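Local atomic coordinates of Cas13d (PDB entry 6IV9), a protein that binds CRISPR RNA and, through its two HEPN domains, carries out maturation of that RNA and cleavage of target RNA. Residues R668-F676 against R719-T729. The protein carries 2 engineered substitutions. Numbering follows the deposited sequence.
Sequences RYYKSCVEF and RAKAVIGLYLT. With nucleotides of chain B.
Y669 lays one face of its ring on L726: the CD1 methyl sits 3.7 Å from the ring centroid, 1° off the normal, a CH-pi contact. C673 carries the apolar packing onward. Its CB meets V723 CG2, while SG lies against A722, 3.5 Å from A722 O and 3.9 Å from A722 CB, and also reaches L726 CD2. Segments 668-673 and 719-729 run in broadly opposed directions, 138° between their N-to-C axes, 8.8 Å apart at closest approach; C673 and V723 bring the backbones nearest, and M693 of helix 683-696 touches both side chains.

In the plane of the ring, Y669 OH makes a 2.7 Å hydrogen bond to O2' of U38 of chain B, and at 2.7 Å OH also bonds a water that donates to T729 OG1. That threonine hydroxyl gives a 2.8 Å bond to G725 O, fixing it against its own helix. A phenylalanine here could still offer its face to the L726 methyl, but the ribose hydroxyl and the water would probably each lose a partner.

Where helix 663-673 has ended, E675 and R719 stack flat groups, carboxylate and guanidinium planes 13° apart. R719, bent at chi2 and chi3, turns a face to E675 CB and CG; E675 OE1 stays 4.1 Å from R719 NH2 with no N-H pointing at it, so any attraction is probably between opposite charges, not a salt bridge. Side-chain contact between the helices is thus mainly apolar, while one tyrosine also bonds a ribose 2'-hydroxyl, a group DNA lacks, consistent with holding the RNA.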
loop_
_atom_site.group_PDB
_atom_site.type_symbol
_atom_site.label_atom_id
_atom_site.label_comp_id
_atom_site.label_asym_id
_atom_site.label_seq_id
_atom_site.Cartn_x
_atom_site.Cartn_y
_atom_site.Cartn_z
ATOM N N ARG A 668 -7.257 -20.829 18.866
ATOM C CA ARG A 668 -7.127 -19.715 19.838
ATOM C C ARG A 668 -8.432 -18.915 19.907
ATOM O O ARG A 668 -8.870 -18.619 20.987
ATOM C CB ARG A 668 -6.009 -18.769 19.414
ATOM C CG ARG A 668 -4.608 -19.299 19.644
ATOM C CD ARG A 668 -3.623 -18.208 19.305
ATOM N NE ARG A 668 -2.266 -18.682 19.384
ATOM C CZ ARG A 668 -1.585 -19.114 18.343
ATOM N NH1 ARG A 668 -0.658 -20.039 18.502
ATOM N NH2 ARG A 668 -1.838 -18.629 17.142
ATOM N N TYR A 669 -9.013 -18.584 18.765
ATOM C CA TYR A 669 -10.280 -17.822 18.754
ATOM C C TYR A 669 -11.388 -18.635 19.422
ATOM O O TYR A 669 -12.160 -18.100 20.172
ATOM C CB TYR A 669 -10.717 -17.560 17.318
ATOM C CG TYR A 669 -10.016 -16.422 16.633
ATOM C CD1 TYR A 669 -9.922 -15.177 17.221
ATOM C CD2 TYR A 669 -9.475 -16.586 15.374
ATOM C CE1 TYR A 669 -9.277 -14.133 16.590
ATOM C CE2 TYR A 669 -8.836 -15.552 14.723
ATOM C CZ TYR A 669 -8.744 -14.319 15.331
ATOM O OH TYR A 669 -8.127 -13.306 14.692
ATOM N N TYR A 670 -11.440 -19.915 19.113
ATOM C CA TYR A 670 -12.503 -20.771 19.680
ATOM C C TYR A 670 -12.402 -20.806 21.209
ATOM O O TYR A 670 -13.391 -20.680 21.871
ATOM C CB TYR A 670 -12.398 -22.168 19.078
ATOM C CG TYR A 670 -13.488 -23.104 19.511
ATOM C CD1 TYR A 670 -14.755 -23.000 18.989
ATOM C CD2 TYR A 670 -13.250 -24.087 20.452
ATOM C CE1 TYR A 670 -15.766 -23.847 19.386
ATOM C CE2 TYR A 670 -14.247 -24.950 20.859
ATOM C CZ TYR A 670 -15.513 -24.824 20.327
ATOM O OH TYR A 670 -16.506 -25.657 20.720
ATOM N N LYS A 671 -11.201 -20.965 21.732
ATOM C CA LYS A 671 -10.980 -21.005 23.193
ATOM C C LYS A 671 -11.308 -19.657 23.852
ATOM O O LYS A 671 -11.802 -19.663 24.945
ATOM C CB LYS A 671 -9.536 -21.408 23.463
ATOM C CG LYS A 671 -9.222 -21.825 24.885
ATOM C CD LYS A 671 -8.037 -22.763 24.969
ATOM C CE LYS A 671 -7.097 -22.439 26.107
ATOM N NZ LYS A 671 -6.960 -23.581 27.037
ATOM N N SER A 672 -10.935 -18.550 23.231
ATOM C CA SER A 672 -11.181 -17.209 23.813
ATOM C C SER A 672 -12.620 -16.703 23.645
ATOM O O SER A 672 -13.033 -15.926 24.471
ATOM C CB SER A 672 -10.190 -16.229 23.304
ATOM O OG SER A 672 -10.315 -16.102 21.916
ATOM N N CYS A 673 -13.324 -17.099 22.587
ATOM C CA CYS A 673 -14.675 -16.548 22.305
ATOM C C CYS A 673 -15.834 -17.418 22.802
ATOM O O CYS A 673 -16.878 -16.867 23.046
ATOM C CB CYS A 673 -14.868 -16.356 20.809
ATOM S SG CYS A 673 -13.698 -15.186 20.085
ATOM N N VAL A 674 -15.634 -18.722 22.922
ATOM C CA VAL A 674 -16.748 -19.634 23.304
ATOM C C VAL A 674 -16.690 -19.894 24.810
ATOM O O VAL A 674 -15.653 -20.257 25.290
ATOM C CB VAL A 674 -16.704 -20.920 22.464
ATOM C CG1 VAL A 674 -17.763 -21.911 22.889
ATOM C CG2 VAL A 674 -16.841 -20.618 20.988
ATOM N N GLU A 675 -17.804 -19.694 25.500
ATOM C CA GLU A 675 -17.839 -19.823 26.978
ATOM C C GLU A 675 -17.520 -21.249 27.439
ATOM O O GLU A 675 -16.700 -21.396 28.313
ATOM C CB GLU A 675 -19.189 -19.364 27.509
ATOM C CG GLU A 675 -19.214 -19.323 29.011
ATOM C CD GLU A 675 -20.459 -18.690 29.588
ATOM O OE1 GLU A 675 -20.433 -18.338 30.755
ATOM O OE2 GLU A 675 -21.424 -18.557 28.862
ATOM N N PHE A 676 -18.116 -22.245 26.806
ATOM C CA PHE A 676 -17.847 -23.654 27.177
ATOM C C PHE A 676 -17.367 -24.372 25.922
ATOM O O PHE A 676 -18.128 -25.002 25.256
ATOM C CB PHE A 676 -19.100 -24.287 27.778
ATOM C CG PHE A 676 -19.646 -23.519 28.947
ATOM C CD1 PHE A 676 -18.989 -23.521 30.160
ATOM C CD2 PHE A 676 -20.792 -22.766 28.817
ATOM C CE1 PHE A 676 -19.471 -22.781 31.222
ATOM C CE2 PHE A 676 -21.271 -22.029 29.879
ATOM C CZ PHE A 676 -20.606 -22.032 31.074
ATOM N N ARG A 719 -13.814 -12.272 27.342
ATOM C CA ARG A 719 -14.561 -12.975 26.275
ATOM C C ARG A 719 -15.270 -11.970 25.364
ATOM O O ARG A 719 -15.276 -12.178 24.172
ATOM C CB ARG A 719 -15.535 -13.980 26.882
ATOM C CG ARG A 719 -16.090 -14.971 25.879
ATOM C CD ARG A 719 -17.542 -15.254 26.167
ATOM N NE ARG A 719 -17.721 -16.063 27.342
ATOM C CZ ARG A 719 -18.069 -15.632 28.543
ATOM N NH1 ARG A 719 -19.194 -14.968 28.721
ATOM N NH2 ARG A 719 -17.329 -15.944 29.581
ATOM N N ALA A 720 -15.853 -10.924 25.934
ATOM C CA ALA A 720 -16.537 -9.903 25.119
ATOM C C ALA A 720 -15.520 -9.239 24.190
ATOM O O ALA A 720 -15.816 -9.034 23.052
ATOM C CB ALA A 720 -17.176 -8.890 26.023
ATOM N N LYS A 721 -14.339 -8.938 24.702
ATOM C CA LYS A 721 -13.297 -8.301 23.864
ATOM C C LYS A 721 -12.878 -9.241 22.733
ATOM O O LYS A 721 -12.693 -8.776 21.637
ATOM C CB LYS A 721 -12.100 -7.930 24.730
ATOM C CG LYS A 721 -12.371 -6.794 25.694
ATOM C CD LYS A 721 -11.339 -6.678 26.752
ATOM C CE LYS A 721 -9.969 -6.389 26.204
ATOM N NZ LYS A 721 -8.916 -6.757 27.174
ATOM N N ALA A 722 -12.720 -10.519 23.048
ATOM C CA ALA A 722 -12.304 -11.533 22.062
ATOM C C ALA A 722 -13.374 -11.675 20.977
ATOM O O ALA A 722 -13.027 -11.730 19.828
ATOM C CB ALA A 722 -12.047 -12.838 22.763
ATOM N N VAL A 723 -14.639 -11.720 21.370
ATOM C CA VAL A 723 -15.733 -11.872 20.373
ATOM C C VAL A 723 -15.758 -10.653 19.452
ATOM O O VAL A 723 -15.835 -10.833 18.262
ATOM C CB VAL A 723 -17.087 -12.056 21.076
ATOM C CG1 VAL A 723 -18.262 -11.934 20.133
ATOM C CG2 VAL A 723 -17.139 -13.356 21.851
ATOM N N ILE A 724 -15.689 -9.460 20.023
ATOM C CA ILE A 724 -15.720 -8.232 19.181
ATOM C C ILE A 724 -14.488 -8.222 18.272
ATOM O O ILE A 724 -14.610 -7.870 17.129
ATOM C CB ILE A 724 -15.795 -6.980 20.068
ATOM C CG1 ILE A 724 -17.153 -6.873 20.756
ATOM C CG2 ILE A 724 -15.458 -5.737 19.276
ATOM C CD1 ILE A 724 -17.269 -5.734 21.715
ATOM N N GLY A 725 -13.338 -8.600 18.805
ATOM C CA GLY A 725 -12.125 -8.574 17.981
ATOM C C GLY A 725 -12.239 -9.513 16.801
ATOM O O GLY A 725 -11.831 -9.151 15.730
ATOM N N LEU A 726 -12.739 -10.718 17.031
ATOM C CA LEU A 726 -12.885 -11.687 15.921
ATOM C C LEU A 726 -13.909 -11.176 14.914
ATOM O O LEU A 726 -13.665 -11.294 13.754
ATOM C CB LEU A 726 -13.328 -13.038 16.473
ATOM C CG LEU A 726 -13.739 -14.046 15.408
ATOM C CD1 LEU A 726 -12.586 -14.341 14.477
ATOM C CD2 LEU A 726 -14.242 -15.316 16.038
ATOM N N TYR A 727 -15.017 -10.637 15.399
ATOM C CA TYR A 727 -16.076 -10.148 14.489
ATOM C C TYR A 727 -15.514 -9.041 13.598
ATOM O O TYR A 727 -15.661 -9.112 12.410
ATOM C CB TYR A 727 -17.251 -9.604 15.302
ATOM C CG TYR A 727 -18.273 -8.858 14.491
ATOM C CD1 TYR A 727 -18.963 -9.481 13.483
ATOM C CD2 TYR A 727 -18.522 -7.520 14.697
ATOM C CE1 TYR A 727 -19.897 -8.811 12.723
ATOM C CE2 TYR A 727 -19.445 -6.826 13.940
ATOM C CZ TYR A 727 -20.143 -7.474 12.945
ATOM O OH TYR A 727 -21.044 -6.826 12.176
ATOM N N LEU A 728 -14.836 -8.074 14.190
ATOM C CA LEU A 728 -14.270 -6.970 13.380
ATOM C C LEU A 728 -13.218 -7.506 12.405
ATOM O O LEU A 728 -13.179 -7.048 11.292
ATOM C CB LEU A 728 -13.671 -5.928 14.322
ATOM C CG LEU A 728 -14.692 -5.137 15.122
ATOM C CD1 LEU A 728 -14.011 -4.179 16.073
ATOM C CD2 LEU A 728 -15.637 -4.406 14.201
ATOM N N THR A 729 -12.374 -8.418 12.865
ATOM C CA THR A 729 -11.314 -8.983 12.001
ATOM C C THR A 729 -11.941 -9.711 10.813
ATOM O O THR A 729 -11.518 -9.485 9.711
ATOM C CB THR A 729 -10.415 -9.950 12.775
ATOM O OG1 THR A 729 -9.803 -9.237 13.837
ATOM C CG2 THR A 729 -9.352 -10.575 11.908
ATOM P P U B 38 -4.207 -8.762 8.551
ATOM O OP1 U B 38 -4.992 -8.290 7.457
ATOM O OP2 U B 38 -3.585 -7.872 9.497
ATOM O "O5'" U B 38 -5.183 -9.737 9.341
ATOM C "C5'" U B 38 -4.781 -10.241 10.559
ATOM C "C4'" U B 38 -5.668 -11.409 10.934
ATOM O "O4'" U B 38 -5.604 -12.394 9.877
ATOM C "C3'" U B 38 -5.149 -12.126 12.164
ATOM O "O3'" U B 38 -5.738 -11.494 13.304
ATOM C "C2'" U B 38 -5.634 -13.560 11.953
ATOM O "O2'" U B 38 -6.997 -13.714 12.277
ATOM C "C1'" U B 38 -5.534 -13.693 10.442
ATOM N N1 U B 38 -4.300 -14.345 9.996
ATOM C C2 U B 38 -4.379 -15.089 8.830
ATOM O O2 U B 38 -5.423 -15.213 8.197
ATOM N N3 U B 38 -3.190 -15.657 8.423
ATOM C C4 U B 38 -1.948 -15.538 9.047
ATOM O O4 U B 38 -0.953 -16.099 8.558
ATOM C C5 U B 38 -1.948 -14.700 10.219
ATOM C C6 U B 38 -3.100 -14.149 10.643
HETATM O O HOH W 1 -8.334 -10.763 15.586
#